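Local coordinates for alpha-1,2-mannosyltransferase (Ktr4), putative (Neosartorya fumigata, PDB 7BOP), which is a putative mannosyltransferase of the GT-A clan of glycosyltransferases and binds guanosine-5'-diphosphate with a manganese ion, at residues Gln169-Asn174 with Trp314-Val319; Glu194-Phe199 with Asn342-Tyr347; Ile222-Asp227 with His278-Phe283. All blocks are in the same frame, centred on the assembly; numbering follows the deposited sequence.

Contact 1 (Gln169-Asn174 with Trp314-Val319). With GDP (guanosine-5'-diphosphate), chain H.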
loop_
_atom_site.group_PDB
_atom_site.type_symbol
_atom_site.label_atom_id
_atom_site.label_comp_id
_atom_site.label_asym_id
_atom_site.label_seq_id
_atom_site.Cartn_x
_atom_site.Cartn_y
_atom_site.Cartn_z
ATOM N N GLN A 169 -12.967 -1.694 -9.609
ATOM C CA GLN A 169 -12.020 -1.562 -10.727
ATOM C C GLN A 169 -10.656 -1.047 -10.246
ATOM O O GLN A 169 -9.615 -1.524 -10.687
ATOM C CB GLN A 169 -12.590 -0.644 -11.808
ATOM C CG GLN A 169 -13.807 -1.234 -12.500
ATOM C CD GLN A 169 -14.481 -0.228 -13.408
ATOM O OE1 GLN A 169 -15.193 0.652 -12.938
ATOM N NE2 GLN A 169 -14.245 -0.343 -14.712
ATOM N N MET A 170 -10.683 -0.091 -9.321
ATOM C CA MET A 170 -9.470 0.424 -8.689
ATOM C C MET A 170 -8.718 -0.666 -7.927
ATOM O O MET A 170 -7.506 -0.788 -8.066
ATOM C CB MET A 170 -9.810 1.615 -7.783
ATOM C CG MET A 170 -8.628 2.169 -7.010
ATOM S SD MET A 170 -8.290 1.259 -5.489
ATOM C CE MET A 170 -9.757 1.644 -4.536
ATOM N N CYS A 171 -9.432 -1.461 -7.138
ATOM C CA CYS A 171 -8.803 -2.542 -6.376
ATOM C C CYS A 171 -8.139 -3.570 -7.287
ATOM O O CYS A 171 -7.021 -4.020 -7.030
ATOM C CB CYS A 171 -9.824 -3.239 -5.473
ATOM S SG CYS A 171 -10.379 -2.223 -4.079
ATOM N N ARG A 172 -8.841 -3.941 -8.344
ATOM C CA ARG A 172 -8.308 -4.859 -9.350
ATOM C C ARG A 172 -7.081 -4.263 -10.057
ATOM O O ARG A 172 -6.070 -4.953 -10.241
ATOM C CB ARG A 172 -9.393 -5.213 -10.361
ATOM C CG ARG A 172 -8.931 -6.115 -11.486
ATOM C CD ARG A 172 -10.101 -6.559 -12.332
ATOM N NE ARG A 172 -9.645 -7.481 -13.364
ATOM C CZ ARG A 172 -9.313 -7.155 -14.614
ATOM N NH1 ARG A 172 -9.401 -5.903 -15.074
ATOM N NH2 ARG A 172 -8.895 -8.114 -15.432
ATOM N N TRP A 173 -7.156 -2.980 -10.397
ATOM C CA TRP A 173 -6.042 -2.302 -11.066
ATOM C C TRP A 173 -4.777 -2.278 -10.200
ATOM O O TRP A 173 -3.687 -2.626 -10.670
ATOM C CB TRP A 173 -6.414 -0.885 -11.483
ATOM C CG TRP A 173 -5.345 -0.257 -12.341
ATOM C CD1 TRP A 173 -5.134 -0.481 -13.670
ATOM C CD2 TRP A 173 -4.331 0.660 -11.925
ATOM N NE1 TRP A 173 -4.057 0.241 -14.111
ATOM C CE2 TRP A 173 -3.541 0.953 -13.066
ATOM C CE3 TRP A 173 -4.005 1.262 -10.704
ATOM C CZ2 TRP A 173 -2.464 1.834 -13.024
ATOM C CZ3 TRP A 173 -2.930 2.140 -10.659
ATOM C CH2 TRP A 173 -2.172 2.421 -11.822
ATOM N N ASN A 174 -4.930 -1.891 -8.935
ATOM C CA ASN A 174 -3.813 -1.934 -7.982
ATOM C C ASN A 174 -3.325 -3.359 -7.704
ATOM O O ASN A 174 -2.137 -3.557 -7.479
ATOM C CB ASN A 174 -4.186 -1.229 -6.675
ATOM C CG ASN A 174 -4.180 0.284 -6.809
ATOM O OD1 ASN A 174 -3.258 0.862 -7.364
ATOM N ND2 ASN A 174 -5.200 0.926 -6.277
ATOM N N TRP A 314 -12.715 -7.424 -2.785
ATOM C CA TRP A 314 -11.340 -7.734 -2.408
ATOM C C TRP A 314 -10.473 -6.509 -2.620
ATOM O O TRP A 314 -10.323 -6.055 -3.753
ATOM C CB TRP A 314 -10.790 -8.901 -3.243
ATOM C CG TRP A 314 -11.463 -10.232 -2.993
ATOM C CD1 TRP A 314 -12.286 -10.560 -1.949
ATOM C CD2 TRP A 314 -11.329 -11.415 -3.779
ATOM N NE1 TRP A 314 -12.695 -11.862 -2.052
ATOM C CE2 TRP A 314 -12.117 -12.416 -3.164
ATOM C CE3 TRP A 314 -10.644 -11.725 -4.962
ATOM C CZ2 TRP A 314 -12.220 -13.714 -3.686
ATOM C CZ3 TRP A 314 -10.754 -13.014 -5.480
ATOM C CH2 TRP A 314 -11.538 -13.989 -4.843
ATOM N N GLY A 315 -9.927 -5.969 -1.529
ATOM C CA GLY A 315 -9.031 -4.823 -1.601
ATOM C C GLY A 315 -7.674 -5.226 -2.163
ATOM O O GLY A 315 -7.234 -6.361 -2.001
ATOM N N ASP A 316 -7.001 -4.289 -2.820
ATOM C CA ASP A 316 -5.600 -4.507 -3.200
ATOM C C ASP A 316 -4.674 -4.647 -1.991
ATOM O O ASP A 316 -3.636 -5.309 -2.072
ATOM C CB ASP A 316 -5.084 -3.414 -4.144
ATOM C CG ASP A 316 -5.229 -2.035 -3.568
ATOM O OD1 ASP A 316 -6.335 -1.482 -3.664
ATOM O OD2 ASP A 316 -4.243 -1.525 -3.018
ATOM N N ALA A 317 -5.041 -4.055 -0.861
ATOM C CA ALA A 317 -4.205 -4.186 0.339
ATOM C C ALA A 317 -4.139 -5.649 0.846
ATOM O O ALA A 317 -3.040 -6.206 0.962
ATOM C CB ALA A 317 -4.651 -3.215 1.419
ATOM N N PRO A 318 -5.301 -6.283 1.128
ATOM C CA PRO A 318 -5.222 -7.696 1.521
ATOM C C PRO A 318 -4.608 -8.595 0.438
ATOM O O PRO A 318 -3.841 -9.485 0.765
ATOM C CB PRO A 318 -6.684 -8.074 1.822
ATOM C CG PRO A 318 -7.514 -6.995 1.248
ATOM C CD PRO A 318 -6.672 -5.761 1.275
ATOM N N VAL A 319 -4.911 -8.336 -0.829
ATOM C CA VAL A 319 -4.343 -9.123 -1.931
ATOM C C VAL A 319 -2.810 -8.981 -2.029
ATOM O O VAL A 319 -2.095 -9.988 -2.126
ATOM C CB VAL A 319 -5.053 -8.810 -3.273
ATOM C CG1 VAL A 319 -4.336 -9.470 -4.448
ATOM C CG2 VAL A 319 -6.510 -9.275 -3.219
HETATM P PB GDP H . -9.852 4.723 -0.043
HETATM O O1B GDP H . -10.971 5.470 0.625
HETATM O O2B GDP H . -8.461 5.345 0.170
HETATM O O3B GDP H . -9.870 3.217 0.129
HETATM O O3A GDP H . -10.238 4.939 -1.608
HETATM P PA GDP H . -9.850 6.227 -2.516
HETATM O O1A GDP H . -11.108 6.889 -3.025
HETATM O O2A GDP H . -8.761 7.036 -1.776
HETATM O "O5'" GDP H . -9.235 5.407 -3.756
HETATM C "C5'" GDP H . -7.946 4.797 -3.675
HETATM C "C4'" GDP H . -7.013 5.404 -4.719
HETATM O "O4'" GDP H . -7.527 5.127 -6.026
HETATM C "C3'" GDP H . -6.899 6.921 -4.658
HETATM O "O3'" GDP H . -5.582 7.271 -5.113
HETATM C "C2'" GDP H . -7.980 7.424 -5.602
HETATM O "O2'" GDP H . -7.656 8.695 -6.165
HETATM C "C1'" GDP H . -8.005 6.319 -6.654
HETATM N N9 GDP H . -9.302 5.985 -7.291
HETATM C C8 GDP H . -10.384 5.352 -6.758
HETATM N N7 GDP H . -11.343 5.188 -7.700
HETATM C C5 GDP H . -10.877 5.706 -8.854
HETATM C C6 GDP H . -11.367 5.868 -10.240
HETATM O O6 GDP H . -12.502 5.456 -10.531
HETATM N N1 GDP H . -10.566 6.458 -11.152
HETATM C C2 GDP H . -9.321 6.899 -10.836
HETATM N N2 GDP H . -8.543 7.493 -11.777
HETATM N N3 GDP H . -8.817 6.791 -9.582
HETATM C C4 GDP H . -9.531 6.213 -8.583
#

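Contact 2 (Glu194-Phe199 with Asn342-Tyr347). With MN (manganese (II) ion), chain G; GDP (guanosine-5'-diphosphate), chain H.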
loop_
_atom_site.group_PDB
_atom_site.type_symbol
_atom_site.label_atom_id
_atom_site.label_comp_id
_atom_site.label_asym_id
_atom_site.label_seq_id
_atom_site.Cartn_x
_atom_site.Cartn_y
_atom_site.Cartn_z
ATOM N N GLU A 194 -1.460 8.580 -2.649
ATOM C CA GLU A 194 -2.860 8.941 -2.809
ATOM C C GLU A 194 -3.078 10.402 -2.462
ATOM O O GLU A 194 -2.342 10.955 -1.651
ATOM C CB GLU A 194 -3.748 8.111 -1.878
ATOM C CG GLU A 194 -3.899 6.668 -2.310
ATOM C CD GLU A 194 -5.112 5.949 -1.722
ATOM O OE1 GLU A 194 -5.121 4.724 -1.969
ATOM O OE2 GLU A 194 -6.029 6.550 -1.047
ATOM N N PRO A 195 -4.129 11.019 -3.028
ATOM C CA PRO A 195 -4.491 12.369 -2.600
ATOM C C PRO A 195 -4.991 12.408 -1.150
ATOM O O PRO A 195 -5.445 11.399 -0.629
ATOM C CB PRO A 195 -5.610 12.759 -3.570
ATOM C CG PRO A 195 -6.183 11.476 -4.033
ATOM C CD PRO A 195 -5.055 10.492 -4.049
ATOM N N LYS A 196 -4.855 13.571 -0.516
ATOM C CA LYS A 196 -5.343 13.839 0.824
ATOM C C LYS A 196 -4.572 13.091 1.921
ATOM O O LYS A 196 -5.122 12.821 2.983
ATOM C CB LYS A 196 -6.845 13.547 0.926
ATOM C CG LYS A 196 -7.572 14.428 1.936
ATOM C CD LYS A 196 -9.065 14.132 1.924
ATOM C CE LYS A 196 -9.776 14.689 3.146
ATOM N NZ LYS A 196 -9.986 16.158 3.053
ATOM N N VAL A 197 -3.311 12.759 1.669
ATOM C CA VAL A 197 -2.467 12.158 2.704
ATOM C C VAL A 197 -1.441 13.178 3.148
ATOM O O VAL A 197 -1.127 14.122 2.408
ATOM C CB VAL A 197 -1.782 10.851 2.239
ATOM C CG1 VAL A 197 -2.821 9.866 1.738
ATOM C CG2 VAL A 197 -0.718 11.108 1.191
ATOM N N GLN A 198 -0.916 12.988 4.352
ATOM C CA GLN A 198 0.131 13.860 4.876
ATOM C C GLN A 198 1.435 13.109 5.096
ATOM O O GLN A 198 1.442 11.931 5.464
ATOM C CB GLN A 198 -0.296 14.503 6.194
ATOM C CG GLN A 198 -1.681 15.132 6.196
ATOM C CD GLN A 198 -1.958 15.852 7.501
ATOM O OE1 GLN A 198 -1.449 16.941 7.725
ATOM N NE2 GLN A 198 -2.730 15.229 8.386
ATOM N N PHE A 199 2.537 13.821 4.901
ATOM C CA PHE A 199 3.871 13.360 5.300
ATOM C C PHE A 199 4.422 14.358 6.298
ATOM O O PHE A 199 4.415 15.570 6.041
ATOM C CB PHE A 199 4.803 13.216 4.099
ATOM C CG PHE A 199 4.354 12.188 3.116
ATOM C CD1 PHE A 199 4.709 10.849 3.278
ATOM C CD2 PHE A 199 3.550 12.538 2.040
ATOM C CE1 PHE A 199 4.279 9.883 2.377
ATOM C CE2 PHE A 199 3.117 11.575 1.137
ATOM C CZ PHE A 199 3.490 10.246 1.303
ATOM N N ASN A 342 0.012 9.953 7.304
ATOM C CA ASN A 342 -1.408 9.937 7.663
ATOM C C ASN A 342 -2.266 9.856 6.407
ATOM O O ASN A 342 -2.102 10.666 5.493
ATOM C CB ASN A 342 -1.773 11.181 8.499
ATOM C CG ASN A 342 -3.279 11.470 8.556
ATOM O OD1 ASN A 342 -3.712 12.544 8.153
ATOM N ND2 ASN A 342 -4.072 10.530 9.073
ATOM N N HIS A 343 -3.137 8.852 6.363
ATOM C CA HIS A 343 -4.334 8.822 5.499
ATOM C C HIS A 343 -5.458 8.682 6.515
ATOM O O HIS A 343 -5.381 7.818 7.389
ATOM C CB HIS A 343 -4.294 7.608 4.531
ATOM C CG HIS A 343 -5.458 7.510 3.561
ATOM N ND1 HIS A 343 -6.746 7.218 3.956
ATOM C CD2 HIS A 343 -5.500 7.577 2.201
ATOM C CE1 HIS A 343 -7.536 7.160 2.892
ATOM N NE2 HIS A 343 -6.806 7.363 1.806
ATOM N N ILE A 344 -6.498 9.507 6.409
ATOM C CA ILE A 344 -7.569 9.532 7.423
ATOM C C ILE A 344 -8.094 8.096 7.627
ATOM O O ILE A 344 -8.311 7.412 6.639
ATOM C CB ILE A 344 -8.728 10.480 6.994
ATOM C CG1 ILE A 344 -8.258 11.942 7.024
ATOM C CG2 ILE A 344 -9.953 10.324 7.902
ATOM C CD1 ILE A 344 -9.088 12.884 6.173
ATOM N N PRO A 345 -8.269 7.597 8.853
ATOM C CA PRO A 345 -8.055 8.277 10.123
ATOM C C PRO A 345 -6.808 7.782 10.884
ATOM O O PRO A 345 -6.743 7.953 12.103
ATOM C CB PRO A 345 -9.323 7.880 10.886
ATOM C CG PRO A 345 -9.513 6.445 10.482
ATOM C CD PRO A 345 -9.042 6.355 9.052
ATOM N N TYR A 346 -5.829 7.190 10.190
ATOM C CA TYR A 346 -4.710 6.518 10.869
ATOM C C TYR A 346 -3.347 7.144 10.587
ATOM O O TYR A 346 -3.157 7.864 9.584
ATOM C CB TYR A 346 -4.676 5.018 10.535
ATOM C CG TYR A 346 -5.961 4.302 10.844
ATOM C CD1 TYR A 346 -6.449 4.228 12.157
ATOM C CD2 TYR A 346 -6.702 3.696 9.832
ATOM C CE1 TYR A 346 -7.640 3.572 12.434
ATOM C CE2 TYR A 346 -7.882 3.022 10.104
ATOM C CZ TYR A 346 -8.349 2.972 11.401
ATOM O OH TYR A 346 -9.523 2.321 11.656
ATOM N N TYR A 347 -2.411 6.861 11.493
ATOM C CA TYR A 347 -1.108 7.527 11.538
ATOM C C TYR A 347 0.033 6.545 11.768
ATOM O O TYR A 347 -0.128 5.548 12.456
ATOM C CB TYR A 347 -1.049 8.540 12.686
ATOM C CG TYR A 347 -2.013 9.677 12.549
ATOM C CD1 TYR A 347 -3.364 9.509 12.857
ATOM C CD2 TYR A 347 -1.590 10.923 12.104
ATOM C CE1 TYR A 347 -4.265 10.545 12.712
ATOM C CE2 TYR A 347 -2.485 11.967 11.955
ATOM C CZ TYR A 347 -3.815 11.776 12.265
ATOM O OH TYR A 347 -4.711 12.805 12.105
HETATM MN MN MN G . -7.691 7.105 -0.126
HETATM P PB GDP H . -9.852 4.723 -0.043
HETATM O O1B GDP H . -10.971 5.470 0.625
HETATM O O2B GDP H . -8.461 5.345 0.170
HETATM O O3B GDP H . -9.870 3.217 0.129
HETATM O O3A GDP H . -10.238 4.939 -1.608
HETATM P PA GDP H . -9.850 6.227 -2.516
HETATM O O1A GDP H . -11.108 6.889 -3.025
HETATM O O2A GDP H . -8.761 7.036 -1.776
HETATM O "O5'" GDP H . -9.235 5.407 -3.756
HETATM C "C5'" GDP H . -7.946 4.797 -3.675
HETATM C "C4'" GDP H . -7.013 5.404 -4.719
HETATM O "O4'" GDP H . -7.527 5.127 -6.026
HETATM C "C3'" GDP H . -6.899 6.921 -4.658
HETATM O "O3'" GDP H . -5.582 7.271 -5.113
HETATM C "C2'" GDP H . -7.980 7.424 -5.602
HETATM O "O2'" GDP H . -7.656 8.695 -6.165
HETATM C "C1'" GDP H . -8.005 6.319 -6.654
HETATM N N9 GDP H . -9.302 5.985 -7.291
HETATM C C8 GDP H . -10.384 5.352 -6.758
HETATM N N7 GDP H . -11.343 5.188 -7.700
HETATM C C5 GDP H . -10.877 5.706 -8.854
HETATM C C6 GDP H . -11.367 5.868 -10.240
HETATM O O6 GDP H . -12.502 5.456 -10.531
HETATM N N1 GDP H . -10.566 6.458 -11.152
HETATM C C2 GDP H . -9.321 6.899 -10.836
HETATM N N2 GDP H . -8.543 7.493 -11.777
HETATM N N3 GDP H . -8.817 6.791 -9.582
HETATM C C4 GDP H . -9.531 6.213 -8.583
HETATM O O HOH W 1 -7.271 9.349 -0.762
HETATM O O HOH W 2 -6.732 11.031 4.135
HETATM O O HOH W 3 -4.921 13.634 5.694
HETATM O O HOH W 4 -3.655 15.237 11.324
HETATM O O HOH W 5 -9.561 8.157 0.806
#

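Contact 3 (Ile222-Asp227 with His278-Phe283)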
loop_
_atom_site.group_PDB
_atom_site.type_symbol
_atom_site.label_atom_id
_atom_site.label_comp_id
_atom_site.label_asym_id
_atom_site.label_seq_id
_atom_site.Cartn_x
_atom_site.Cartn_y
_atom_site.Cartn_z
ATOM N N ILE A 222 1.715 1.476 7.812
ATOM C CA ILE A 222 0.551 1.175 8.668
ATOM C C ILE A 222 0.065 -0.253 8.378
ATOM O O ILE A 222 0.154 -0.725 7.248
ATOM C CB ILE A 222 -0.549 2.254 8.465
ATOM C CG1 ILE A 222 -0.030 3.611 8.972
ATOM C CG2 ILE A 222 -1.858 1.896 9.175
ATOM C CD1 ILE A 222 -0.952 4.805 8.730
ATOM N N ASN A 223 -0.406 -0.947 9.415
ATOM C CA ASN A 223 -0.804 -2.357 9.318
ATOM C C ASN A 223 -2.135 -2.494 10.063
ATOM O O ASN A 223 -2.187 -2.267 11.270
ATOM C CB ASN A 223 0.278 -3.243 9.939
ATOM C CG ASN A 223 0.152 -4.714 9.555
ATOM O OD1 ASN A 223 -0.877 -5.358 9.788
ATOM N ND2 ASN A 223 1.215 -5.259 8.967
ATOM N N LEU A 224 -3.196 -2.838 9.338
ATOM C CA LEU A 224 -4.570 -2.772 9.846
ATOM C C LEU A 224 -5.332 -4.072 9.675
ATOM O O LEU A 224 -5.041 -4.865 8.786
ATOM C CB LEU A 224 -5.374 -1.721 9.067
ATOM C CG LEU A 224 -4.916 -0.267 9.005
ATOM C CD1 LEU A 224 -5.924 0.537 8.207
ATOM C CD2 LEU A 224 -4.790 0.328 10.387
ATOM N N PHE A 225 -6.366 -4.241 10.501
ATOM C CA PHE A 225 -7.442 -5.192 10.223
ATOM C C PHE A 225 -8.327 -4.661 9.082
ATOM O O PHE A 225 -8.428 -3.445 8.863
ATOM C CB PHE A 225 -8.287 -5.435 11.490
ATOM C CG PHE A 225 -7.565 -6.220 12.538
ATOM C CD1 PHE A 225 -7.612 -7.605 12.535
ATOM C CD2 PHE A 225 -6.807 -5.586 13.509
ATOM C CE1 PHE A 225 -6.931 -8.347 13.494
ATOM C CE2 PHE A 225 -6.117 -6.318 14.467
ATOM C CZ PHE A 225 -6.179 -7.699 14.462
ATOM N N ASP A 226 -8.940 -5.573 8.343
ATOM C CA ASP A 226 -9.913 -5.223 7.310
ATOM C C ASP A 226 -11.311 -5.623 7.758
ATOM O O ASP A 226 -11.491 -6.288 8.783
ATOM C CB ASP A 226 -9.581 -5.902 5.979
ATOM C CG ASP A 226 -9.926 -5.035 4.761
ATOM O OD1 ASP A 226 -10.794 -4.141 4.869
ATOM O OD2 ASP A 226 -9.324 -5.258 3.695
ATOM N N ASP A 227 -12.288 -5.209 6.972
ATOM C CA ASP A 227 -13.664 -5.660 7.119
ATOM C C ASP A 227 -13.810 -7.067 6.508
ATOM O O ASP A 227 -13.714 -7.211 5.288
ATOM C CB ASP A 227 -14.584 -4.665 6.409
ATOM C CG ASP A 227 -16.056 -5.030 6.519
ATOM O OD1 ASP A 227 -16.406 -6.041 7.160
ATOM O OD2 ASP A 227 -16.870 -4.298 5.931
ATOM N N HIS A 278 -3.459 -6.426 6.952
ATOM C CA HIS A 278 -2.881 -6.032 5.697
ATOM C C HIS A 278 -2.042 -4.795 5.883
ATOM O O HIS A 278 -2.284 -3.975 6.780
ATOM C CB HIS A 278 -3.990 -5.779 4.665
ATOM C CG HIS A 278 -4.976 -4.722 5.066
ATOM N ND1 HIS A 278 -6.089 -4.996 5.835
ATOM C CD2 HIS A 278 -5.028 -3.397 4.790
ATOM C CE1 HIS A 278 -6.778 -3.883 6.016
ATOM N NE2 HIS A 278 -6.159 -2.901 5.388
ATOM N N PHE A 279 -1.052 -4.674 5.012
ATOM C CA PHE A 279 -0.279 -3.452 4.876
ATOM C C PHE A 279 -1.224 -2.452 4.238
ATOM O O PHE A 279 -1.949 -2.793 3.302
ATOM C CB PHE A 279 0.921 -3.698 3.970
ATOM C CG PHE A 279 1.789 -4.844 4.419
ATOM C CD1 PHE A 279 2.455 -4.792 5.638
ATOM C CD2 PHE A 279 1.946 -5.968 3.620
ATOM C CE1 PHE A 279 3.257 -5.841 6.052
ATOM C CE2 PHE A 279 2.744 -7.018 4.025
ATOM C CZ PHE A 279 3.408 -6.956 5.237
ATOM N N TRP A 280 -1.255 -1.230 4.751
ATOM C CA TRP A 280 -2.273 -0.289 4.318
ATOM C C TRP A 280 -1.808 0.388 3.030
ATOM O O TRP A 280 -1.073 1.374 3.055
ATOM C CB TRP A 280 -2.612 0.724 5.415
ATOM C CG TRP A 280 -3.981 1.308 5.284
ATOM C CD1 TRP A 280 -5.074 0.728 4.696
ATOM C CD2 TRP A 280 -4.429 2.563 5.795
ATOM N NE1 TRP A 280 -6.157 1.546 4.788
ATOM C CE2 TRP A 280 -5.802 2.681 5.465
ATOM C CE3 TRP A 280 -3.809 3.606 6.478
ATOM C CZ2 TRP A 280 -6.563 3.803 5.800
ATOM C CZ3 TRP A 280 -4.569 4.725 6.822
ATOM C CH2 TRP A 280 -5.930 4.813 6.476
ATOM N N SER A 281 -2.284 -0.163 1.918
ATOM C CA SER A 281 -1.690 0.040 0.594
ATOM C C SER A 281 -1.807 1.435 -0.023
ATOM O O SER A 281 -1.198 1.679 -1.071
ATOM C CB SER A 281 -2.273 -0.975 -0.380
ATOM O OG SER A 281 -3.638 -0.688 -0.617
ATOM N N ASN A 282 -2.592 2.337 0.563
ATOM C CA ASN A 282 -2.556 3.736 0.106
ATOM C C ASN A 282 -1.124 4.310 0.108
ATOM O O ASN A 282 -0.797 5.166 -0.716
ATOM C CB ASN A 282 -3.523 4.635 0.878
ATOM C CG ASN A 282 -3.404 4.483 2.377
ATOM O OD1 ASN A 282 -2.423 4.893 2.992
ATOM N ND2 ASN A 282 -4.429 3.903 2.972
ATOM N N PHE A 283 -0.289 3.820 1.029
ATOM C CA PHE A 283 1.168 3.999 0.998
ATOM C C PHE A 283 1.808 2.672 0.621
ATOM O O PHE A 283 1.517 1.649 1.261
ATOM C CB PHE A 283 1.699 4.404 2.388
ATOM C CG PHE A 283 3.211 4.409 2.491
ATOM C CD1 PHE A 283 3.920 3.228 2.722
ATOM C CD2 PHE A 283 3.927 5.591 2.341
ATOM C CE1 PHE A 283 5.301 3.223 2.799
ATOM C CE2 PHE A 283 5.316 5.593 2.421
ATOM C CZ PHE A 283 6.003 4.407 2.648
HETATM O O HOH W 6 1.298 1.235 4.764
#

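Contact 1 (Gln169-Asn174 with Trp314-Val319)
The carboxylate of Asp316 turns one face to Asn174, whose CB stands almost straight above it, 3.4 Å from Asp316 CG. The Asn174 amide is tilted against the carboxylate, their planes 53° apart, and Asn174 ND2 stays 3.7 Å from Asp316 OD1, so the two meet by packing and not by a hydrogen bond. Asp316 OD2 is engaged elsewhere, in a hydrogen bond with Ser281 OG and a salt bridge with Arg192. Asp316 reaches this position with CG set between its own backbone N and carbonyl carbon (chi1 56°). Beside it, Cys171 CB presses on the backbone of the other segment, 3.3 Å from Trp314 O, and Cys171 SG lies 3.8 Å from Gly315 CA. The Met170 and Asp316 side chains cross at about a right angle, with Met170 SD 3.8 Å from Asp316 OD1. Bends at chi2 and chi3 of Met170 lay its CG 3.3 Å from O4' of the GDP ribose and its CE beside C5'. Gly315 holds the N-cap position of helix 316-327, and the first turn of that helix packs on the flank of helix 165-177, where Met170 forms part of the wall of the GDP pocket of a GT-A glycosyltransferase.

Contact 2 (Glu194-Phe199 with Asn342-Tyr347)
Glu194 and His343 meet through a manganese ion, and the glutamate runs to it along the nucleotide. Glu194 CB lies 3.8 Å from O3' of GDP and CG 3.3 Å from it, while CD passes C3'. Beyond CG the chain is extended and the carboxylate divides its duties: OE1, paired with Arg192, which would steady the group, also touches the ribose at C5', while OE2 binds manganese at 2.0 Å. His343 NE2 binds the ion at 2.1 Å, next to OE2 without a hydrogen bond between them. O2A and O2B of GDP and two waters complete an octahedron, with His343 opposite O2A and Glu194 opposite a water. The other water is held by Pro195 O. The rotation of the imidazole is fixed behind the metal by His343 ND1, which donates to Ile344 O, 3.1 Å away and near the ring plane; Val197 CG1 packs obliquely on the ring, 3.6 Å from His343 CD2. Farther along, Gln198 N is 2.8 Å from Asn342 O. Their side chains run side by side and repeat the link, Gln198 NE2 to Asn342 OD1 (2.9 Å, 166°), with the amide planes 73° apart. A single antiparallel hydrogen-bonded pair thus joins the two ligand-bearing segments at the metal-diphosphate site, where Glu194 probably takes the place of the metal-binding acid of the DXD motif of other GT-A enzymes.

Contact 3 (Ile222-Asp227 with His278-Phe283)
His278 O accepts a hydrogen bond from Leu224 N, 2.9 Å away and nearly straight (164°), and is also met by a CA-H...O contact from Asn223, whose CA lies 3.4 Å from His278 O. The returning bond, His278 N to Leu224 O, completes an antiparallel hydrogen-bonded pair, and Trp280 N to Ile222 O continues the ladder. A chi1 of 59° tucks the His278 imidazole back over its own backbone, and Leu224 O lies over one of its faces. Asp226 CB packs against the same ring, 3.5 Å from His278 CE1. On the side of the sheet carrying Leu224, the Trp280 indole is sandwiched: Leu224 CD1 makes a CH-pi contact, 3.4 Å from the centroid of the five-membered ring and 4° from its normal, while Asn282 ND2 sits above the opposite face. Ile222 CG2 meets the benzo part, 3.7 Å from Trp280 CE3. On the other side, Asn223 ND2 approaches the Phe279 ring obliquely. Apolar and amide groups therefore fix the orientation of the indole. His278 ND1 is bonded to Thr276 O, so NE2 probably accepts from a glycerol, likely from the crystallisation liquor, that Trp280 NE1 binds as donor; the pair thus offers one donor and one likely acceptor to a small hydroxyl ligand.

Along the chain the six segments run 169-174, 194-199, 222-227, 278-283, 314-319 and 342-347, so contacts 1 and 2 interleave and contact 3 is nested inside the loop each closes. Contacts 1 and 2 lie about 18 Å apart between centres and do not touch, yet both reach GDP. Contact 3, about 12 Å between centres from each, pairs strands 218-224 and 278-279 within the large mixed sheet. Ser281 bonds Asp316 and Ala317 packs on residues 278-281, while Trp280 packs on His343 and Tyr346 of the three-stranded antiparallel sheet. Contacts 1 and 2 thus bring residues to the GDP and metal site, and contact 3 lies between them and touches both.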